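Local coordinates for protein superoxide dismutase (Candida albicans, PDB 4GUN) that probably protects the cell from oxidative damage by converting superoxide into hydrogen peroxide and oxygen at a manganese centre, at residues A[8-20]-A[77-89]. The protein carries 2 engineered substitutions. Sequence-based numbering, arbitrary orientation.
Sequences ISLPKIDWALDAL and HTNHSLFWKNLAP. With MN (manganese (II) ion), chain Q.
Trp-15 hands its indole N-H to the end of helix 60-85: NE1 lies 3.1 Å from Trp-84 O, with an N-H...O angle of 158°, and the oxygen sits in the ring plane and the donor in the carbonyl plane. That gives a partner to a carbonyl of the last helical turn, where the chain turns off into a loop at Asn-86; Leu-87 N adds only a weak bond. With CG between backbone N and carbonyl carbon (chi1 37°), the Trp-15 indole is set so that NE1 reaches Trp-84 O, with Ile-13 CG2 over one face and Leu-20 CD2 over the opposite face, offset toward the rim. Pro-89 CD packs 3.7 Å from Trp-15 CB. Ile-13 CD1 lies over one face of the Trp-84 ring, 3.3 Å from Trp-84 CD1, while Trp-84 NE1 donates to His-37 of helix 26-56. His-77 ND1 is also hydrogen-bonded to His-37; Ile-8 CD1 lies over one face of the His-77 ring, a CH-pi contact 3.6 Å from its centroid. Ser-81 N and OG grip His-77 O from opposite faces of its plane, the hydroxyl at 2.9 Å. At the solvent side, Lys-85 NZ forms a salt bridge with Asp-14 OD2 at 3.3 Å, its hydrogen bond weak. Residues 8-20 lie along helix 60-85, the second helix of the alpha-hairpin domain of iron/manganese superoxide dismutases, where His-80 NE2 binds manganese with His-32, Asp-170, His-174 and a water.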
ATOM      1  N   ILE A   8      10.776 -24.535  -7.552  1.00 13.99           N
ATOM      2  CA  ILE A   8      10.545 -23.985  -8.888  1.00 12.80           C
ATOM      3  C   ILE A   8      11.896 -23.881  -9.617  1.00 16.89           C
ATOM      4  O   ILE A   8      12.956 -23.860  -8.978  1.00 14.87           O
ATOM      5  CB  ILE A   8       9.765 -22.633  -8.898  1.00 14.68           C
ATOM      6  CG1 ILE A   8      10.560 -21.492  -8.226  1.00 12.96           C
ATOM      7  CG2 ILE A   8       8.351 -22.809  -8.293  1.00 17.48           C
ATOM      8  CD1 ILE A   8      10.122 -20.113  -8.543  1.00 10.90           C
ATOM      9  N   SER A   9      11.855 -23.811 -10.952  1.00 15.61           N
ATOM     10  CA  SER A   9      13.077 -23.707 -11.740  1.00 15.61           C
ATOM     11  C   SER A   9      12.921 -22.694 -12.849  1.00 17.18           C
ATOM     12  O   SER A   9      11.800 -22.291 -13.168  1.00 16.72           O
ATOM     13  CB  SER A   9      13.508 -25.081 -12.254  1.00 20.81           C
ATOM     14  OG  SER A   9      12.540 -25.649 -13.116  1.00 35.79           O
ATOM     15  N   LEU A  10      14.040 -22.233 -13.396  1.00 13.12           N
ATOM     16  CA  LEU A  10      14.025 -21.266 -14.481  1.00 13.81           C
ATOM     17  C   LEU A  10      13.415 -21.935 -15.718  1.00 16.83           C
ATOM     18  O   LEU A  10      13.889 -23.004 -16.086  1.00 15.38           O
ATOM     19  CB  LEU A  10      15.459 -20.788 -14.780  1.00 13.58           C
ATOM     20  CG  LEU A  10      15.617 -19.640 -15.780  1.00 15.80           C
ATOM     21  CD1 LEU A  10      15.185 -18.336 -15.170  1.00 14.80           C
ATOM     22  CD2 LEU A  10      17.077 -19.523 -16.237  1.00 16.06           C
ATOM     23  N   PRO A  11      12.354 -21.367 -16.352  1.00 14.43           N
ATOM     24  CA  PRO A  11      11.784 -22.022 -17.546  1.00 14.69           C
ATOM     25  C   PRO A  11      12.710 -21.910 -18.761  1.00 20.43           C
ATOM     26  O   PRO A  11      13.586 -21.038 -18.811  1.00 18.59           O
ATOM     27  CB  PRO A  11      10.481 -21.252 -17.778  1.00 16.23           C
ATOM     28  CG  PRO A  11      10.789 -19.861 -17.283  1.00 19.98           C
ATOM     29  CD  PRO A  11      11.655 -20.097 -16.056  1.00 15.58           C
ATOM     30  N   LYS A  12      12.519 -22.812 -19.732  1.00 18.87           N
ATOM     31  CA  LYS A  12      13.267 -22.822 -20.985  1.00 19.07           C
ATOM     32  C   LYS A  12      12.643 -21.747 -21.872  1.00 22.37           C
ATOM     33  O   LYS A  12      11.413 -21.634 -21.901  1.00 22.70           O
ATOM     34  CB  LYS A  12      13.155 -24.209 -21.646  1.00 21.95           C
ATOM     35  N   ILE A  13      13.468 -20.930 -22.549  1.00 19.25           N
ATOM     36  CA  ILE A  13      12.993 -19.820 -23.407  1.00 18.76           C
ATOM     37  C   ILE A  13      12.910 -20.258 -24.877  1.00 21.32           C
ATOM     38  O   ILE A  13      13.912 -20.693 -25.425  1.00 18.73           O
ATOM     39  CB  ILE A  13      13.870 -18.543 -23.226  1.00 21.57           C
ATOM     40  CG1 ILE A  13      14.207 -18.245 -21.739  1.00 22.68           C
ATOM     41  CG2 ILE A  13      13.281 -17.333 -23.950  1.00 21.12           C
ATOM     42  CD1 ILE A  13      13.044 -17.857 -20.812  1.00 26.12           C
ATOM     43  N   ASP A  14      11.735 -20.086 -25.517  1.00 19.99           N
ATOM     44  CA  ASP A  14      11.441 -20.501 -26.903  1.00 20.80           C
ATOM     45  C   ASP A  14      12.034 -19.601 -28.014  1.00 24.14           C
ATOM     46  O   ASP A  14      11.612 -19.682 -29.174  1.00 26.39           O
ATOM     47  CB  ASP A  14       9.918 -20.689 -27.105  1.00 23.22           C
ATOM     48  CG  ASP A  14       9.179 -21.385 -25.968  1.00 36.71           C
ATOM     49  OD1 ASP A  14       9.733 -22.370 -25.404  1.00 38.79           O
ATOM     50  OD2 ASP A  14       8.030 -20.981 -25.672  1.00 42.81           O
ATOM     51  N   TRP A  15      13.001 -18.755 -27.665  1.00 16.62           N
ATOM     52  CA  TRP A  15      13.675 -17.873 -28.616  1.00 15.03           C
ATOM     53  C   TRP A  15      15.097 -17.577 -28.173  1.00 18.33           C
ATOM     54  O   TRP A  15      15.408 -17.674 -26.984  1.00 17.09           O
ATOM     55  CB  TRP A  15      12.880 -16.575 -28.882  1.00 13.02           C
ATOM     56  CG  TRP A  15      12.180 -15.997 -27.689  1.00 13.77           C
ATOM     57  CD1 TRP A  15      10.868 -16.160 -27.357  1.00 16.43           C
ATOM     58  CD2 TRP A  15      12.734 -15.101 -26.708  1.00 13.56           C
ATOM     59  NE1 TRP A  15      10.574 -15.448 -26.218  1.00 15.39           N
ATOM     60  CE2 TRP A  15      11.701 -14.788 -25.796  1.00 16.91           C
ATOM     61  CE3 TRP A  15      14.019 -14.558 -26.492  1.00 15.08           C
ATOM     62  CZ2 TRP A  15      11.908 -13.973 -24.674  1.00 16.14           C
ATOM     63  CZ3 TRP A  15      14.218 -13.723 -25.396  1.00 16.54           C
ATOM     64  CH2 TRP A  15      13.171 -13.441 -24.503  1.00 16.99           C
ATOM     65  N   ALA A  16      15.960 -17.222 -29.138  1.00 15.68           N
ATOM     66  CA  ALA A  16      17.367 -16.874 -28.889  1.00 14.82           C
ATOM     67  C   ALA A  16      17.427 -15.500 -28.203  1.00 16.18           C
ATOM     68  O   ALA A  16      16.538 -14.670 -28.410  1.00 14.11           O
ATOM     69  CB  ALA A  16      18.132 -16.852 -30.204  1.00 15.54           C
ATOM     70  N   LEU A  17      18.463 -15.254 -27.379  1.00 12.46           N
ATOM     71  CA  LEU A  17      18.570 -13.992 -26.635  1.00 11.79           C
ATOM     72  C   LEU A  17      18.590 -12.718 -27.503  1.00 14.10           C
ATOM     73  O   LEU A  17      18.087 -11.656 -27.094  1.00 13.79           O
ATOM     74  CB  LEU A  17      19.784 -14.034 -25.706  1.00 11.55           C
ATOM     75  CG  LEU A  17      19.745 -15.041 -24.578  1.00 15.38           C
ATOM     76  CD1 LEU A  17      21.146 -15.281 -24.027  1.00 16.17           C
ATOM     77  CD2 LEU A  17      18.794 -14.583 -23.458  1.00 14.11           C
ATOM     78  N   ASP A  18      19.137 -12.833 -28.702  1.00  9.54           N
ATOM     79  CA  ASP A  18      19.246 -11.697 -29.618  1.00 10.53           C
ATOM     80  C   ASP A  18      18.084 -11.608 -30.644  1.00 13.85           C
ATOM     81  O   ASP A  18      18.074 -10.711 -31.482  1.00 14.20           O
ATOM     82  CB  ASP A  18      20.607 -11.774 -30.340  1.00 13.13           C
ATOM     83  CG  ASP A  18      20.756 -12.952 -31.303  1.00 25.28           C
ATOM     84  OD1 ASP A  18      21.749 -12.974 -32.056  1.00 27.17           O
ATOM     85  OD2 ASP A  18      19.897 -13.872 -31.269  1.00 28.56           O
ATOM     86  N   ALA A  19      17.127 -12.537 -30.571  1.00 10.89           N
ATOM     87  CA  ALA A  19      16.012 -12.667 -31.518  1.00 10.48           C
ATOM     88  C   ALA A  19      14.929 -11.588 -31.432  1.00 14.03           C
ATOM     89  O   ALA A  19      14.128 -11.477 -32.361  1.00 13.82           O
ATOM     90  CB  ALA A  19      15.415 -14.071 -31.424  1.00 10.86           C
ATOM     91  N   LEU A  20      14.913 -10.772 -30.342  1.00  9.39           N
ATOM     92  CA  LEU A  20      13.946  -9.669 -30.151  1.00  8.61           C
ATOM     93  C   LEU A  20      14.494  -8.326 -30.643  1.00 11.07           C
ATOM     94  O   LEU A  20      13.775  -7.323 -30.628  1.00  9.33           O
ATOM     95  CB  LEU A  20      13.433  -9.577 -28.681  1.00  8.81           C
ATOM     96  CG  LEU A  20      12.945 -10.898 -27.998  1.00 13.03           C
ATOM     97  CD1 LEU A  20      12.146 -10.575 -26.735  1.00 12.74           C
ATOM     98  CD2 LEU A  20      12.080 -11.763 -28.949  1.00 13.75           C
ATOM     99  N   HIS A  77       8.543 -14.745 -10.438  1.00  6.59           N
ATOM    100  CA  HIS A  77       8.653 -15.957 -11.269  1.00  6.35           C
ATOM    101  C   HIS A  77       7.462 -16.085 -12.215  1.00  9.83           C
ATOM    102  O   HIS A  77       7.656 -16.347 -13.405  1.00  6.97           O
ATOM    103  CB  HIS A  77       8.757 -17.224 -10.405  1.00  6.19           C
ATOM    104  CG  HIS A  77       8.676 -18.494 -11.204  1.00  9.33           C
ATOM    105  ND1 HIS A  77       9.698 -18.873 -12.085  1.00 10.56           N
ATOM    106  CD2 HIS A  77       7.731 -19.466 -11.185  1.00 10.43           C
ATOM    107  CE1 HIS A  77       9.319 -20.043 -12.584  1.00  9.73           C
ATOM    108  NE2 HIS A  77       8.130 -20.425 -12.097  1.00 10.12           N
ATOM    109  N   THR A  78       6.238 -15.888 -11.671  1.00  7.66           N
ATOM    110  CA  THR A  78       4.975 -15.968 -12.416  1.00  7.41           C
ATOM    111  C   THR A  78       4.933 -14.905 -13.512  1.00  8.37           C
ATOM    112  O   THR A  78       4.608 -15.229 -14.663  1.00  7.68           O
ATOM    113  CB  THR A  78       3.785 -15.828 -11.451  1.00 15.95           C
ATOM    114  OG1 THR A  78       3.813 -16.923 -10.541  1.00 15.29           O
ATOM    115  CG2 THR A  78       2.434 -15.780 -12.180  1.00 14.15           C
ATOM    116  N   ASN A  79       5.266 -13.653 -13.159  1.00  3.78           N
ATOM    117  CA  ASN A  79       5.258 -12.518 -14.114  1.00  4.00           C
ATOM    118  C   ASN A  79       6.267 -12.701 -15.254  1.00  8.08           C
ATOM    119  O   ASN A  79       5.908 -12.527 -16.419  1.00  7.22           O
ATOM    120  CB  ASN A  79       5.481 -11.189 -13.390  1.00  3.00           C
ATOM    121  CG  ASN A  79       4.312 -10.728 -12.531  1.00 22.67           C
ATOM    122  OD1 ASN A  79       3.167 -11.132 -12.736  1.00 14.01           O
ATOM    123  ND2 ASN A  79       4.571  -9.842 -11.569  1.00 13.34           N
ATOM    124  N   HIS A  80       7.523 -13.047 -14.919  1.00  6.22           N
ATOM    125  CA  HIS A  80       8.555 -13.263 -15.925  1.00  6.66           C
ATOM    126  C   HIS A  80       8.250 -14.452 -16.845  1.00 10.13           C
ATOM    127  O   HIS A  80       8.384 -14.303 -18.051  1.00 10.68           O
ATOM    128  CB  HIS A  80       9.960 -13.283 -15.301  1.00  7.07           C
ATOM    129  CG  HIS A  80      10.407 -11.912 -14.866  1.00 10.07           C
ATOM    130  ND1 HIS A  80      10.101 -11.417 -13.610  1.00 11.48           N
ATOM    131  CD2 HIS A  80      11.050 -10.946 -15.561  1.00 11.40           C
ATOM    132  CE1 HIS A  80      10.616 -10.200 -13.563  1.00 10.42           C
ATOM    133  NE2 HIS A  80      11.223  -9.882 -14.701  1.00 10.45           N
ATOM    134  N   SER A  81       7.733 -15.579 -16.296  1.00  7.50           N
ATOM    135  CA  SER A  81       7.314 -16.765 -17.076  1.00  7.51           C
ATOM    136  C   SER A  81       6.229 -16.413 -18.093  1.00 11.77           C
ATOM    137  O   SER A  81       6.288 -16.883 -19.237  1.00 11.25           O
ATOM    138  CB  SER A  81       6.819 -17.888 -16.163  1.00 10.12           C
ATOM    139  OG  SER A  81       7.897 -18.435 -15.423  1.00 11.93           O
ATOM    140  N   LEU A  82       5.251 -15.564 -17.686  1.00  9.06           N
ATOM    141  CA  LEU A  82       4.188 -15.066 -18.578  1.00  7.72           C
ATOM    142  C   LEU A  82       4.825 -14.180 -19.645  1.00 11.17           C
ATOM    143  O   LEU A  82       4.476 -14.273 -20.818  1.00  9.17           O
ATOM    144  CB  LEU A  82       3.130 -14.245 -17.821  1.00  7.19           C
ATOM    145  CG  LEU A  82       2.170 -14.973 -16.871  1.00 11.45           C
ATOM    146  CD1 LEU A  82       1.603 -14.006 -15.835  1.00 10.79           C
ATOM    147  CD2 LEU A  82       1.025 -15.668 -17.637  1.00 12.18           C
ATOM    148  N   PHE A  83       5.765 -13.326 -19.227  1.00  8.15           N
ATOM    149  CA  PHE A  83       6.443 -12.380 -20.119  1.00  6.37           C
ATOM    150  C   PHE A  83       7.181 -13.084 -21.260  1.00 11.00           C
ATOM    151  O   PHE A  83       6.893 -12.794 -22.425  1.00 11.27           O
ATOM    152  CB  PHE A  83       7.356 -11.448 -19.316  1.00  5.71           C
ATOM    153  CG  PHE A  83       7.912 -10.239 -20.032  1.00  5.43           C
ATOM    154  CD1 PHE A  83       7.064  -9.317 -20.644  1.00  6.54           C
ATOM    155  CD2 PHE A  83       9.277  -9.967 -20.011  1.00  5.13           C
ATOM    156  CE1 PHE A  83       7.580  -8.174 -21.275  1.00  6.83           C
ATOM    157  CE2 PHE A  83       9.788  -8.815 -20.627  1.00  6.99           C
ATOM    158  CZ  PHE A  83       8.945  -7.941 -21.268  1.00  5.25           C
ATOM    159  N   TRP A  84       8.059 -14.051 -20.951  1.00  8.98           N
ATOM    160  CA  TRP A  84       8.814 -14.760 -21.991  1.00  9.72           C
ATOM    161  C   TRP A  84       7.905 -15.493 -22.991  1.00 14.16           C
ATOM    162  O   TRP A  84       8.229 -15.543 -24.184  1.00 12.25           O
ATOM    163  CB  TRP A  84       9.876 -15.721 -21.429  1.00  8.68           C
ATOM    164  CG  TRP A  84      10.637 -15.281 -20.201  1.00  9.20           C
ATOM    165  CD1 TRP A  84      10.859 -16.025 -19.080  1.00 11.62           C
ATOM    166  CD2 TRP A  84      11.337 -14.036 -20.002  1.00  8.73           C
ATOM    167  NE1 TRP A  84      11.659 -15.335 -18.202  1.00 10.61           N
ATOM    168  CE2 TRP A  84      11.927 -14.091 -18.720  1.00 11.97           C
ATOM    169  CE3 TRP A  84      11.480 -12.859 -20.763  1.00  9.65           C
ATOM    170  CZ2 TRP A  84      12.634 -13.016 -18.173  1.00 10.57           C
ATOM    171  CZ3 TRP A  84      12.213 -11.809 -20.235  1.00 11.03           C
ATOM    172  CH2 TRP A  84      12.736 -11.875 -18.935  1.00 11.73           C
ATOM    173  N   LYS A  85       6.765 -16.032 -22.492  1.00 11.55           N
ATOM    174  CA  LYS A  85       5.768 -16.738 -23.294  1.00 10.72           C
ATOM    175  C   LYS A  85       4.960 -15.830 -24.184  1.00 14.35           C
ATOM    176  O   LYS A  85       4.487 -16.302 -25.223  1.00 14.31           O
ATOM    177  CB  LYS A  85       4.891 -17.672 -22.444  1.00 12.79           C
ATOM    178  CG  LYS A  85       5.588 -18.965 -22.010  1.00 20.37           C
ATOM    179  CD  LYS A  85       5.603 -20.007 -23.110  1.00 32.30           C
ATOM    180  CE  LYS A  85       5.998 -21.382 -22.635  1.00 47.81           C
ATOM    181  NZ  LYS A  85       5.781 -22.399 -23.701  1.00 62.04           N
ATOM    182  N   ASN A  86       4.805 -14.530 -23.820  1.00 10.82           N
ATOM    183  CA  ASN A  86       4.105 -13.580 -24.698  1.00 10.51           C
ATOM    184  C   ASN A  86       5.030 -12.678 -25.511  1.00 13.68           C
ATOM    185  O   ASN A  86       4.623 -11.627 -26.002  1.00 13.01           O
ATOM    186  CB  ASN A  86       2.882 -12.861 -24.069  1.00  5.52           C
ATOM    187  CG  ASN A  86       3.146 -11.909 -22.933  1.00 15.15           C
ATOM    188  OD1 ASN A  86       2.506 -11.997 -21.895  1.00  9.41           O
ATOM    189  ND2 ASN A  86       4.017 -10.920 -23.125  1.00 11.96           N
ATOM    190  N   LEU A  87       6.278 -13.133 -25.692  1.00  9.69           N
ATOM    191  CA  LEU A  87       7.266 -12.465 -26.524  1.00  9.11           C
ATOM    192  C   LEU A  87       7.679 -13.469 -27.582  1.00 12.83           C
ATOM    193  O   LEU A  87       7.764 -14.660 -27.292  1.00 12.24           O
ATOM    194  CB  LEU A  87       8.499 -12.017 -25.710  1.00  8.89           C
ATOM    195  CG  LEU A  87       8.324 -10.804 -24.764  1.00 11.94           C
ATOM    196  CD1 LEU A  87       9.550 -10.624 -23.896  1.00 11.08           C
ATOM    197  CD2 LEU A  87       8.034  -9.507 -25.537  1.00 11.77           C
ATOM    198  N   ALA A  88       7.912 -13.012 -28.799  1.00 10.45           N
ATOM    199  CA  ALA A  88       8.305 -13.901 -29.900  1.00 10.63           C
ATOM    200  C   ALA A  88       9.044 -13.110 -30.966  1.00 15.97           C
ATOM    201  O   ALA A  88       8.646 -11.976 -31.262  1.00 15.50           O
ATOM    202  CB  ALA A  88       7.073 -14.557 -30.526  1.00 11.08           C
ATOM    203  N   PRO A  89      10.082 -13.697 -31.602  1.00 14.09           N
ATOM    204  CA  PRO A  89      10.739 -12.991 -32.720  1.00 13.79           C
ATOM    205  C   PRO A  89       9.741 -12.684 -33.840  1.00 16.99           C
ATOM    206  O   PRO A  89       8.709 -13.367 -33.956  1.00 15.02           O
ATOM    207  CB  PRO A  89      11.789 -13.990 -33.222  1.00 15.98           C
ATOM    208  CG  PRO A  89      11.880 -15.061 -32.204  1.00 20.57           C
ATOM    209  CD  PRO A  89      10.647 -15.049 -31.384  1.00 16.23           C
TER
HETATM  210 MN    MN Q 301      11.690  -7.841 -15.093  1.00  9.91          MN
HETATM  211  O   HOH W   1      10.342  -7.084 -13.584  1.00 14.68           O